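Local atomic coordinates of protein-disulfide isomerase (Novosphingobium aromaticivorans, PDB entry 3GMF), a protein that is probably a thiol-disulfide oxidoreductase of the thioredoxin superfamily, assigned as a protein-disulfide isomerase that would form or rearrange disulfide bonds. Residues Val23-Pro28 against Thr66-Thr71; Gln106-Gly111 against Ser122-Tyr127. All coordinates share one frame; numbering follows the deposited sequence. Where two conformers were deposited one is given.

Contact 1: Val23-Pro28 against Thr66-Thr71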
loop_
_atom_site.group_PDB
_atom_site.type_symbol
_atom_site.label_atom_id
_atom_site.label_comp_id
_atom_site.label_asym_id
_atom_site.label_seq_id
_atom_site.Cartn_x
_atom_site.Cartn_y
_atom_site.Cartn_z
ATOM N N VAL A 23 2.059 5.062 -0.349
ATOM C CA VAL A 23 1.040 4.740 0.668
ATOM C C VAL A 23 1.504 3.579 1.550
ATOM O O VAL A 23 2.336 2.767 1.148
ATOM C CB VAL A 23 -0.360 4.415 0.060
ATOM C CG1 VAL A 23 -0.908 5.636 -0.754
ATOM C CG2 VAL A 23 -0.301 3.142 -0.803
ATOM N N SER A 24 0.906 3.497 2.738
ATOM C CA SER A 24 1.305 2.514 3.737
ATOM C C SER A 24 0.061 1.855 4.312
ATOM O O SER A 24 -0.888 2.561 4.645
ATOM C CB SER A 24 2.046 3.227 4.859
ATOM O OG SER A 24 2.086 2.425 6.039
ATOM N N TYR A 25 0.088 0.524 4.453
ATOM C CA TYR A 25 -1.106 -0.230 4.954
ATOM C C TYR A 25 -1.466 0.037 6.406
ATOM O O TYR A 25 -2.592 -0.243 6.825
ATOM C CB TYR A 25 -0.967 -1.742 4.722
ATOM C CG TYR A 25 -0.914 -2.099 3.255
ATOM C CD1 TYR A 25 -2.062 -1.976 2.456
ATOM C CD2 TYR A 25 0.269 -2.555 2.660
ATOM C CE1 TYR A 25 -2.034 -2.284 1.104
ATOM C CE2 TYR A 25 0.310 -2.876 1.264
ATOM C CZ TYR A 25 -0.855 -2.731 0.511
ATOM O OH TYR A 25 -0.826 -3.034 -0.831
ATOM N N THR A 26 -0.510 0.549 7.182
ATOM C CA THR A 26 -0.744 0.779 8.627
ATOM C C THR A 26 -1.071 2.233 8.953
ATOM O O THR A 26 -1.187 2.611 10.127
ATOM C CB THR A 26 0.447 0.313 9.479
ATOM O OG1 THR A 26 1.657 0.961 9.022
ATOM C CG2 THR A 26 0.589 -1.206 9.404
ATOM N N CYS A 27 -1.199 3.054 7.911
ATOM C CA CYS A 27 -1.414 4.495 8.075
ATOM C C CYS A 27 -2.907 4.826 7.991
ATOM O O CYS A 27 -3.569 4.493 7.003
ATOM C CB CYS A 27 -0.621 5.254 6.989
ATOM S SG CYS A 27 -1.028 7.010 6.859
ATOM N N PRO A 28 -3.449 5.500 9.019
ATOM C CA PRO A 28 -4.881 5.816 9.023
ATOM C C PRO A 28 -5.243 6.830 7.937
ATOM O O PRO A 28 -6.366 6.809 7.406
ATOM C CB PRO A 28 -5.084 6.428 10.416
ATOM C CG PRO A 28 -3.742 7.027 10.760
ATOM C CD PRO A 28 -2.759 6.027 10.217
ATOM N N THR A 66 4.218 -7.058 6.215
ATOM C CA THR A 66 3.465 -8.324 6.144
ATOM C C THR A 66 2.286 -8.196 5.173
ATOM O O THR A 66 2.079 -9.058 4.322
ATOM C CB THR A 66 2.988 -8.756 7.549
ATOM O OG1 THR A 66 4.111 -8.862 8.432
ATOM C CG2 THR A 66 2.238 -10.124 7.499
ATOM N N VAL A 67 1.527 -7.106 5.293
ATOM C CA VAL A 67 0.432 -6.847 4.340
ATOM C C VAL A 67 0.938 -6.690 2.892
ATOM O O VAL A 67 0.359 -7.250 1.949
ATOM C CB VAL A 67 -0.377 -5.630 4.758
ATOM C CG1 VAL A 67 -1.475 -5.394 3.751
ATOM C CG2 VAL A 67 -0.971 -5.875 6.138
ATOM N N ALA A 68 2.043 -5.960 2.728
ATOM C CA ALA A 68 2.618 -5.727 1.405
ATOM C C ALA A 68 3.158 -7.012 0.772
ATOM O O ALA A 68 3.093 -7.173 -0.440
ATOM C CB ALA A 68 3.698 -4.634 1.454
ATOM N N LEU A 69 3.646 -7.946 1.585
ATOM C CA LEU A 69 4.013 -9.254 1.023
ATOM C C LEU A 69 2.800 -9.923 0.404
ATOM O O LEU A 69 2.890 -10.425 -0.721
ATOM C CB LEU A 69 4.677 -10.163 2.061
ATOM C CG LEU A 69 6.097 -9.727 2.435
ATOM C CD1 LEU A 69 6.453 -10.346 3.802
ATOM C CD2 LEU A 69 7.128 -10.040 1.316
ATOM N N ILE A 70 1.666 -9.868 1.093
ATOM C CA ILE A 70 0.428 -10.493 0.622
ATOM C C ILE A 70 -0.034 -9.839 -0.679
ATOM O O ILE A 70 -0.187 -10.528 -1.694
ATOM C CB ILE A 70 -0.690 -10.477 1.680
ATOM C CG1 ILE A 70 -0.230 -11.153 2.990
ATOM C CG2 ILE A 70 -1.961 -11.146 1.145
ATOM C CD1 ILE A 70 -1.183 -10.931 4.175
ATOM N N THR A 71 -0.209 -8.513 -0.670
ATOM C CA THR A 71 -0.720 -7.819 -1.875
ATOM C C THR A 71 0.236 -7.926 -3.082
ATOM O O THR A 71 -0.211 -7.959 -4.239
ATOM C CB THR A 71 -1.101 -6.340 -1.580
ATOM O OG1 THR A 71 0.090 -5.593 -1.293
ATOM C CG2 THR A 71 -2.059 -6.253 -0.387
#
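Tyr-25 lies against helix 62-73, its ring covered on one face by Val-67 and its hydroxyl reaching Thr-71. The setting is a thioredoxin fold: 23-28 is the loop from strand 17-23 into helix 28-46, and it carries the first cysteine of a CxxC motif, probably the redox site, while 66-71 belongs to the helical region inserted into that fold. CG1 of Val-67, anti to its own backbone N (chi1 179°), comes down over the ring 3.6 Å from the Tyr-25 centroid, a CH-pi contact. It sits nearer the root of the ring than the phenol end, closest to Tyr-25 CG. One residue on, Ala-68 CB touches Tyr-25 CE2 at 3.8 Å. A turn further, OG1 of Thr-71, held between its backbone N and carbonyl carbon (chi1 68°), meets Tyr-25 OH in a 2.8 Å hydrogen bond that either hydroxyl could donate. The phenol oxygen is also hydrogen-bonded to His-83 ND1 on helix 76-88, so two partners grip the buried OH and fix where the far end of the ring lies. All four touching residues are buried. At the other end of Tyr-25, its backbone N is bonded to Asp-64 OD1, while Gln-90 NE2 ties together the carbonyls of Tyr-25 and Cys-27. Ser-24 to Cys-27 form a type I beta turn, which places Tyr-25 at its second position and Cys-27 at the N-cap of the following helix. The turn is closed by a weak bond from Cys-27 N to Ser-24 O, 3.3 Å long.

Contact 2: Gln106-Gly111 against Ser122-Tyr127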
loop_
_atom_site.group_PDB
_atom_site.type_symbol
_atom_site.label_atom_id
_atom_site.label_comp_id
_atom_site.label_asym_id
_atom_site.label_seq_id
_atom_site.Cartn_x
_atom_site.Cartn_y
_atom_site.Cartn_z
ATOM N N GLN A 106 6.866 -7.349 21.306
ATOM C CA GLN A 106 8.269 -7.782 21.273
ATOM C C GLN A 106 8.554 -8.697 20.080
ATOM O O GLN A 106 9.628 -8.639 19.451
ATOM C CB GLN A 106 8.637 -8.507 22.580
ATOM C CG GLN A 106 8.727 -7.606 23.824
ATOM C CD GLN A 106 9.897 -6.606 23.808
ATOM O OE1 GLN A 106 10.838 -6.717 23.005
ATOM N NE2 GLN A 106 9.842 -5.629 24.716
ATOM N N ARG A 107 7.591 -9.548 19.777
ATOM C CA ARG A 107 7.742 -10.513 18.683
ATOM C C ARG A 107 7.691 -9.877 17.288
ATOM O O ARG A 107 8.147 -10.484 16.320
ATOM C CB ARG A 107 6.670 -11.592 18.802
ATOM C CG ARG A 107 6.789 -12.456 20.061
ATOM C CD ARG A 107 5.426 -12.819 20.662
ATOM N NE ARG A 107 4.508 -13.527 19.767
ATOM C CZ ARG A 107 3.473 -12.965 19.138
ATOM N NH1 ARG A 107 2.694 -13.714 18.353
ATOM N NH2 ARG A 107 3.227 -11.653 19.268
ATOM N N TRP A 108 7.145 -8.661 17.168
ATOM C CA TRP A 108 7.083 -8.025 15.853
ATOM C C TRP A 108 8.418 -7.428 15.442
ATOM O O TRP A 108 8.625 -7.126 14.266
ATOM C CB TRP A 108 6.021 -6.915 15.803
ATOM C CG TRP A 108 4.645 -7.295 16.336
ATOM C CD1 TRP A 108 4.101 -8.546 16.458
ATOM C CD2 TRP A 108 3.642 -6.371 16.753
ATOM N NE1 TRP A 108 2.817 -8.462 16.957
ATOM C CE2 TRP A 108 2.506 -7.135 17.151
ATOM C CE3 TRP A 108 3.597 -4.972 16.848
ATOM C CZ2 TRP A 108 1.337 -6.540 17.619
ATOM C CZ3 TRP A 108 2.435 -4.372 17.318
ATOM C CH2 TRP A 108 1.317 -5.167 17.715
ATOM N N PHE A 109 9.306 -7.220 16.418
ATOM C CA PHE A 109 10.464 -6.322 16.196
ATOM C C PHE A 109 11.787 -6.975 16.488
ATOM O O PHE A 109 12.816 -6.291 16.546
ATOM C CB PHE A 109 10.365 -5.029 17.036
ATOM C CG PHE A 109 9.212 -4.156 16.668
ATOM C CD1 PHE A 109 9.188 -3.465 15.469
ATOM C CD2 PHE A 109 8.132 -4.040 17.526
ATOM C CE1 PHE A 109 8.102 -2.666 15.123
ATOM C CE2 PHE A 109 7.051 -3.269 17.188
ATOM C CZ PHE A 109 7.029 -2.568 15.992
ATOM N N ASN A 110 11.746 -8.290 16.664
ATOM C CA ASN A 110 12.871 -9.101 17.114
ATOM C C ASN A 110 12.828 -10.465 16.454
ATOM O O ASN A 110 11.757 -10.945 16.080
ATOM C CB ASN A 110 12.831 -9.276 18.632
ATOM C CG ASN A 110 13.181 -8.008 19.359
ATOM O OD1 ASN A 110 14.307 -7.508 19.236
ATOM N ND2 ASN A 110 12.213 -7.450 20.093
ATOM N N GLY A 111 13.989 -11.100 16.322
ATOM C CA GLY A 111 14.058 -12.378 15.622
ATOM C C GLY A 111 14.230 -12.172 14.126
ATOM O O GLY A 111 14.428 -11.050 13.652
ATOM N N SER A 122 -0.219 -14.019 12.596
ATOM C CA SER A 122 -1.026 -14.646 13.634
ATOM C C SER A 122 -1.808 -13.624 14.462
ATOM O O SER A 122 -3.048 -13.694 14.553
ATOM C CB SER A 122 -0.161 -15.512 14.544
ATOM O OG SER A 122 -0.983 -16.246 15.433
ATOM N N ASP A 123 -1.092 -12.661 15.043
ATOM C CA ASP A 123 -1.707 -11.620 15.871
ATOM C C ASP A 123 -2.766 -10.804 15.154
ATOM O O ASP A 123 -3.759 -10.406 15.769
ATOM C CB ASP A 123 -0.657 -10.658 16.438
ATOM C CG ASP A 123 0.262 -11.303 17.460
ATOM O OD1 ASP A 123 0.026 -12.451 17.907
ATOM O OD2 ASP A 123 1.239 -10.636 17.835
ATOM N N PHE A 124 -2.554 -10.537 13.860
ATOM C CA PHE A 124 -3.469 -9.706 13.081
ATOM C C PHE A 124 -4.510 -10.522 12.320
ATOM O O PHE A 124 -5.341 -9.968 11.603
ATOM C CB PHE A 124 -2.695 -8.744 12.168
ATOM C CG PHE A 124 -2.066 -7.599 12.915
ATOM C CD1 PHE A 124 -2.727 -6.380 13.002
ATOM C CD2 PHE A 124 -0.828 -7.756 13.558
ATOM C CE1 PHE A 124 -2.167 -5.297 13.704
ATOM C CE2 PHE A 124 -0.267 -6.707 14.265
ATOM C CZ PHE A 124 -0.932 -5.469 14.335
ATOM N N ARG A 125 -4.466 -11.841 12.530
ATOM C CA ARG A 125 -5.458 -12.766 11.972
ATOM C C ARG A 125 -5.549 -12.720 10.446
ATOM O O ARG A 125 -6.644 -12.728 9.860
ATOM C CB ARG A 125 -6.834 -12.550 12.625
ATOM C CG ARG A 125 -6.916 -13.012 14.080
ATOM C CD ARG A 125 -8.228 -12.555 14.740
ATOM N NE ARG A 125 -9.390 -12.675 13.850
ATOM C CZ ARG A 125 -10.112 -13.782 13.665
ATOM N NH1 ARG A 125 -9.813 -14.911 14.305
ATOM N NH2 ARG A 125 -11.141 -13.763 12.827
ATOM N N PHE A 126 -4.383 -12.665 9.803
ATOM C CA PHE A 126 -4.334 -12.555 8.342
ATOM C C PHE A 126 -4.681 -13.880 7.626
ATOM O O PHE A 126 -5.109 -13.885 6.469
ATOM C CB PHE A 126 -2.959 -12.025 7.914
ATOM C CG PHE A 126 -2.761 -10.556 8.202
ATOM C CD1 PHE A 126 -3.851 -9.691 8.317
ATOM C CD2 PHE A 126 -1.469 -10.026 8.314
ATOM C CE1 PHE A 126 -3.668 -8.307 8.559
ATOM C CE2 PHE A 126 -1.270 -8.665 8.548
ATOM C CZ PHE A 126 -2.376 -7.798 8.675
ATOM N N TYR A 127 -4.482 -14.996 8.318
ATOM C CA TYR A 127 -4.884 -16.301 7.789
ATOM C C TYR A 127 -6.392 -16.332 7.538
ATOM O O TYR A 127 -6.811 -16.671 6.434
ATOM C CB TYR A 127 -4.418 -17.439 8.709
ATOM C CG TYR A 127 -2.923 -17.442 8.937
ATOM C CD1 TYR A 127 -2.052 -17.973 7.985
ATOM C CD2 TYR A 127 -2.376 -16.897 10.103
ATOM C CE1 TYR A 127 -0.669 -17.959 8.182
ATOM C CE2 TYR A 127 -0.995 -16.885 10.314
ATOM C CZ TYR A 127 -0.150 -17.419 9.343
ATOM O OH TYR A 127 1.212 -17.412 9.562
#
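Arg-107 reaches Asp-123 on a side chain that starts with CG anti to its carbonyl carbon (chi1 -64°) and then bends at chi2 and chi3, bringing the NH1/NH2 edge of the guanidinium up to the carboxylate. Asp-123 leaves its helix with the same kind of first torsion (chi1 -68°), and the two groups meet from opposite directions as an end-on, two-nitrogen salt bridge. The grip is uneven. NH2 of Arg-107 meets the syn lone pair of Asp-123 OD2 at 2.7 Å, almost straight and within the guanidinium plane; NH1 meets Asp-123 OD1 at 3.0 Å, more bent and well out of the carboxylate plane. NH2 also bonds to Gln-104 O. The anti lone pair of Asp-123 OD2 takes the indole N-H of Trp-108, NE1 to OD2 2.8 Å, in the plane of the indole. Beyond it, Phe-124 CE2 lies over one face of the Trp-108 ring, toward the rim, 3.7 Å from Trp-108 CZ2, with the two ring planes 51° apart. Putting an alanine in place of Asp-123 would probably leave the guanidinium without this counter-charge, held less firmly, and the indole N-H without this acceptor. Asp-123 ends helix 113-123, and Arg-125, at positive phi, closes it in a Schellman motif while serving as N-cap of helix 126-131. The contact thus ties the type I turn 106-109, which follows on from helix 102-106, to the junction of two later helices; Trp-108 also packs on Ile-120 of helix 113-123, and both Trp-108 and Phe-124 lean on Ile-63 of helix 62-73.

Helix 62-73 joins the two contacts, whose centres lie 14 Å apart. Val-67 faces both ways: one methyl belongs to contact 1, while the other, CG2, packs on Phe-126 CZ of contact 2 at 3.5 Å. Thr-66 CG2 adds a touch, 3.8 Å from Phe-126 CD2. Contact 1 fastens the loop of the probable redox CxxC motif to the helical insertion; contact 2 lies wholly within that insertion, its centre about 19 Å from the centre of the chain against 5 Å for contact 1, with Asp-123 OD2 20.9 Å from Cys-27 SG. Along the chain they follow in series. The same helix is pinned by the Cys-73 to Cys-143 disulfide, which links its last residue to helix 137-144.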